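Local coordinates for type III Pentaketide Synthase (Neurospora crassa, PDB 3EUO), which is a type III polyketide synthase of the chalcone and stilbene synthase family, probably an acyltransferase that builds pentaketide products, at residues L261-L274 / V361-M375. Sequence-based numbering, arbitrary orientation.
Sequences LAKASLQPTYADLL and VGCAFGPGINVEMCM
The ring of Phe365 receives the methyl of Ala262 on one face: CB of Ala262 sits 4.0 Å from the ring centroid, almost on the normal, a CH-pi contact that a small residue permits because the helix can come close. At the ring's edge, in its plane, lie CD2 of Leu266, 3.5 Å from CZ of Phe365, and CG2 of Val371. The hydroxyl of Ser265 approaches obliquely, its OG 3.0 Å from CE1 of Phe365, yet spends its hydrogen bond within the helix. Placed between the backbone N and the carbonyl carbon (chi1 71°), OG of Ser265 lies 2.7 Å from Ala262 O, on a lone pair in the carbonyl plane, so a buried polar group is satisfied without help from the sheet. Replacing Phe365 with an alanine would probably open a gap beneath the helix and leave the Ala262 methyl and Leu266 CD2 without their aromatic partner. Thr269 turns its methyl to Met373, while its OG1, tilted from the carbonyl plane, shares Ser265 O with Thr269 N, which comes from the opposite face. The long, unbranched Met373 runs extended beyond CG to reach the helix backbone, its CE 3.5 Å from Leu266 O and its SD against Tyr270. Farther along, Leu273 spreads its two methyls over the strand pair, CD2 4.1 Å from CG1 of Val361 and CD1 4.2 Å from CB of Met375. No hydrogen bond crosses the interface; apolar packing carries it. The axis of segment 261-274 runs at 35° to that of strand 370-375. Helix 258-277 is thus an outer layer on the C-terminal sheet, and helix 145-162, from the N-terminal half, lies beneath in the central helical layer of the alpha-beta-alpha-beta-alpha thiolase fold.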
# COMPACT_ATOMS: atom_id res chain seq x y z
N LEU A 261 -3.19 -3.04 26.05
CA LEU A 261 -4.21 -2.64 25.07
C LEU A 261 -4.61 -3.81 24.17
O LEU A 261 -5.80 -4.01 23.90
CB LEU A 261 -3.71 -1.46 24.22
CG LEU A 261 -3.42 -0.13 24.94
CD1 LEU A 261 -2.64 0.82 24.03
CD2 LEU A 261 -4.70 0.54 25.44
N ALA A 262 -3.62 -4.58 23.74
CA ALA A 262 -3.85 -5.77 22.91
C ALA A 262 -4.69 -6.79 23.66
O ALA A 262 -5.72 -7.24 23.16
CB ALA A 262 -2.54 -6.37 22.47
N LYS A 263 -4.27 -7.12 24.88
CA LYS A 263 -4.99 -8.10 25.70
C LYS A 263 -6.46 -7.70 25.85
O LYS A 263 -7.34 -8.54 25.72
CB LYS A 263 -4.33 -8.27 27.07
CG LYS A 263 -4.96 -9.35 27.94
CD LYS A 263 -4.31 -9.45 29.30
CE LYS A 263 -5.05 -10.44 30.19
NZ LYS A 263 -4.35 -10.63 31.49
N ALA A 264 -6.69 -6.41 26.11
CA ALA A 264 -8.04 -5.87 26.31
C ALA A 264 -8.93 -5.94 25.07
O ALA A 264 -10.16 -5.97 25.19
CB ALA A 264 -7.95 -4.42 26.82
N SER A 265 -8.33 -5.97 23.89
CA SER A 265 -9.09 -5.96 22.64
C SER A 265 -9.62 -7.34 22.22
O SER A 265 -10.53 -7.42 21.39
CB SER A 265 -8.27 -5.36 21.50
OG SER A 265 -7.22 -6.23 21.11
N LEU A 266 -9.05 -8.40 22.78
CA LEU A 266 -9.34 -9.78 22.34
C LEU A 266 -10.80 -10.20 22.53
O LEU A 266 -11.47 -10.59 21.58
CB LEU A 266 -8.41 -10.79 23.03
CG LEU A 266 -6.90 -10.79 22.69
CD1 LEU A 266 -6.14 -11.59 23.72
CD2 LEU A 266 -6.62 -11.33 21.28
N GLN A 267 -11.29 -10.11 23.77
CA GLN A 267 -12.66 -10.53 24.10
C GLN A 267 -13.73 -9.83 23.25
O GLN A 267 -14.57 -10.51 22.65
CB GLN A 267 -12.94 -10.37 25.61
CG GLN A 267 -11.94 -11.10 26.53
CD GLN A 267 -10.89 -10.19 27.17
OE1 GLN A 267 -10.69 -10.24 28.40
NE2 GLN A 267 -10.21 -9.37 26.35
N PRO A 268 -13.70 -8.48 23.17
CA PRO A 268 -14.71 -7.76 22.39
C PRO A 268 -14.66 -8.06 20.88
O PRO A 268 -15.70 -8.16 20.24
CB PRO A 268 -14.36 -6.29 22.63
CG PRO A 268 -13.55 -6.29 23.87
CD PRO A 268 -12.77 -7.55 23.83
N THR A 269 -13.45 -8.20 20.34
CA THR A 269 -13.28 -8.50 18.91
C THR A 269 -13.74 -9.93 18.60
O THR A 269 -14.48 -10.15 17.64
CB THR A 269 -11.83 -8.26 18.45
OG1 THR A 269 -11.41 -6.97 18.91
CG2 THR A 269 -11.74 -8.30 16.93
N TYR A 270 -13.34 -10.87 19.46
CA TYR A 270 -13.76 -12.26 19.34
C TYR A 270 -15.29 -12.40 19.39
O TYR A 270 -15.87 -13.11 18.58
CB TYR A 270 -13.11 -13.11 20.45
CG TYR A 270 -13.74 -14.46 20.64
CD1 TYR A 270 -13.30 -15.56 19.89
CD2 TYR A 270 -14.77 -14.65 21.56
CE1 TYR A 270 -13.88 -16.81 20.06
CE2 TYR A 270 -15.35 -15.90 21.73
CZ TYR A 270 -14.90 -16.97 20.98
OH TYR A 270 -15.49 -18.20 21.16
N ALA A 271 -15.92 -11.70 20.34
CA ALA A 271 -17.38 -11.75 20.51
C ALA A 271 -18.12 -11.30 19.26
O ALA A 271 -19.12 -11.90 18.86
CB ALA A 271 -17.82 -10.91 21.72
N ASP A 272 -17.62 -10.24 18.64
CA ASP A 272 -18.19 -9.71 17.40
C ASP A 272 -17.99 -10.65 16.22
O ASP A 272 -18.91 -10.87 15.42
CB ASP A 272 -17.62 -8.33 17.11
CG ASP A 272 -18.25 -7.25 17.98
OD1 ASP A 272 -19.34 -7.49 18.55
OD2 ASP A 272 -17.65 -6.16 18.08
N LEU A 273 -16.79 -11.22 16.12
CA LEU A 273 -16.47 -12.22 15.10
C LEU A 273 -17.41 -13.42 15.22
O LEU A 273 -18.01 -13.85 14.23
CB LEU A 273 -15.02 -12.69 15.24
CG LEU A 273 -14.54 -13.81 14.31
CD1 LEU A 273 -14.40 -13.30 12.89
CD2 LEU A 273 -13.22 -14.40 14.79
N LEU A 274 -17.52 -13.95 16.43
CA LEU A 274 -18.30 -15.16 16.66
C LEU A 274 -19.80 -14.93 16.43
O LEU A 274 -20.46 -15.77 15.82
CB LEU A 274 -18.03 -15.71 18.06
CG LEU A 274 -18.65 -17.05 18.45
CD1 LEU A 274 -18.16 -18.18 17.56
CD2 LEU A 274 -18.33 -17.35 19.90
N VAL A 361 -9.31 -19.56 14.86
CA VAL A 361 -9.39 -18.11 14.96
C VAL A 361 -8.01 -17.55 14.65
O VAL A 361 -7.03 -17.94 15.29
CB VAL A 361 -9.87 -17.67 16.36
CG1 VAL A 361 -9.88 -16.16 16.48
CG2 VAL A 361 -11.26 -18.23 16.65
N GLY A 362 -7.93 -16.65 13.68
CA GLY A 362 -6.68 -15.96 13.36
C GLY A 362 -6.72 -14.59 14.01
O GLY A 362 -7.76 -13.95 14.03
N CYS A 363 -5.59 -14.15 14.56
CA CYS A 363 -5.53 -12.85 15.23
C CYS A 363 -4.14 -12.22 15.10
O CYS A 363 -3.12 -12.91 15.21
CB CYS A 363 -5.92 -13.00 16.70
SG CYS A 363 -6.04 -11.44 17.60
N ALA A 364 -4.12 -10.91 14.85
CA ALA A 364 -2.88 -10.15 14.71
C ALA A 364 -3.13 -8.69 15.09
O ALA A 364 -4.23 -8.18 14.88
CB ALA A 364 -2.35 -10.24 13.28
N PHE A 365 -2.12 -8.05 15.67
CA PHE A 365 -2.18 -6.61 15.96
C PHE A 365 -0.98 -5.95 15.31
O PHE A 365 0.08 -6.57 15.16
CB PHE A 365 -2.11 -6.33 17.47
CG PHE A 365 -3.03 -7.17 18.30
CD1 PHE A 365 -4.33 -6.75 18.57
CD2 PHE A 365 -2.59 -8.38 18.84
CE1 PHE A 365 -5.19 -7.53 19.34
CE2 PHE A 365 -3.44 -9.17 19.62
CZ PHE A 365 -4.74 -8.74 19.87
N GLY A 366 -1.14 -4.67 14.96
CA GLY A 366 -0.04 -3.85 14.46
C GLY A 366 -0.30 -2.37 14.66
O GLY A 366 -1.31 -1.99 15.28
N PRO A 367 0.61 -1.51 14.15
CA PRO A 367 0.44 -0.05 14.23
C PRO A 367 -0.99 0.41 13.91
O PRO A 367 -1.59 -0.04 12.93
CB PRO A 367 1.43 0.46 13.19
CG PRO A 367 2.54 -0.53 13.23
CD PRO A 367 1.88 -1.87 13.50
N GLY A 368 -1.51 1.29 14.76
CA GLY A 368 -2.88 1.79 14.64
C GLY A 368 -3.41 2.33 15.97
O GLY A 368 -3.71 3.53 16.07
N ILE A 369 -3.56 1.48 16.98
CA ILE A 369 -3.32 0.03 16.90
C ILE A 369 -4.45 -0.66 16.14
O ILE A 369 -5.62 -0.52 16.51
CB ILE A 369 -3.19 -0.63 18.31
CG1 ILE A 369 -1.96 -0.10 19.05
CG2 ILE A 369 -3.13 -2.17 18.20
CD1 ILE A 369 -1.84 -0.57 20.52
N ASN A 370 -4.09 -1.40 15.09
CA ASN A 370 -5.06 -2.17 14.31
C ASN A 370 -5.15 -3.58 14.83
O ASN A 370 -4.13 -4.22 15.07
CB ASN A 370 -4.62 -2.23 12.84
CG ASN A 370 -4.80 -0.92 12.11
OD1 ASN A 370 -5.11 0.12 12.70
ND2 ASN A 370 -4.61 -0.96 10.79
N VAL A 371 -6.38 -4.07 14.99
CA VAL A 371 -6.64 -5.45 15.37
C VAL A 371 -7.30 -6.16 14.19
O VAL A 371 -8.26 -5.64 13.60
CB VAL A 371 -7.58 -5.54 16.59
CG1 VAL A 371 -7.80 -7.00 16.99
CG2 VAL A 371 -7.04 -4.72 17.76
N GLU A 372 -6.80 -7.35 13.86
CA GLU A 372 -7.36 -8.17 12.80
C GLU A 372 -7.69 -9.55 13.36
O GLU A 372 -6.88 -10.15 14.05
CB GLU A 372 -6.35 -8.35 11.66
CG GLU A 372 -5.94 -7.05 10.95
CD GLU A 372 -6.98 -6.51 9.96
OE1 GLU A 372 -7.91 -7.24 9.56
OE2 GLU A 372 -6.84 -5.34 9.56
N MET A 373 -8.90 -10.03 13.08
CA MET A 373 -9.26 -11.42 13.38
C MET A 373 -9.93 -12.04 12.17
O MET A 373 -10.60 -11.36 11.40
CB MET A 373 -10.21 -11.53 14.58
CG MET A 373 -9.56 -11.52 15.94
SD MET A 373 -10.63 -12.13 17.29
CE MET A 373 -9.69 -11.49 18.66
N CYS A 374 -9.75 -13.35 12.01
CA CYS A 374 -10.48 -14.10 11.00
C CYS A 374 -10.93 -15.45 11.56
O CYS A 374 -10.33 -15.97 12.52
CB CYS A 374 -9.62 -14.30 9.75
SG CYS A 374 -8.16 -15.33 9.97
N MET A 375 -12.00 -15.98 10.99
CA MET A 375 -12.44 -17.33 11.31
C MET A 375 -12.22 -18.23 10.11
O MET A 375 -12.74 -17.96 9.02
CB MET A 375 -13.92 -17.34 11.71
CG MET A 375 -14.43 -18.73 12.14
SD MET A 375 -13.76 -19.36 13.70
CE MET A 375 -14.78 -18.43 14.84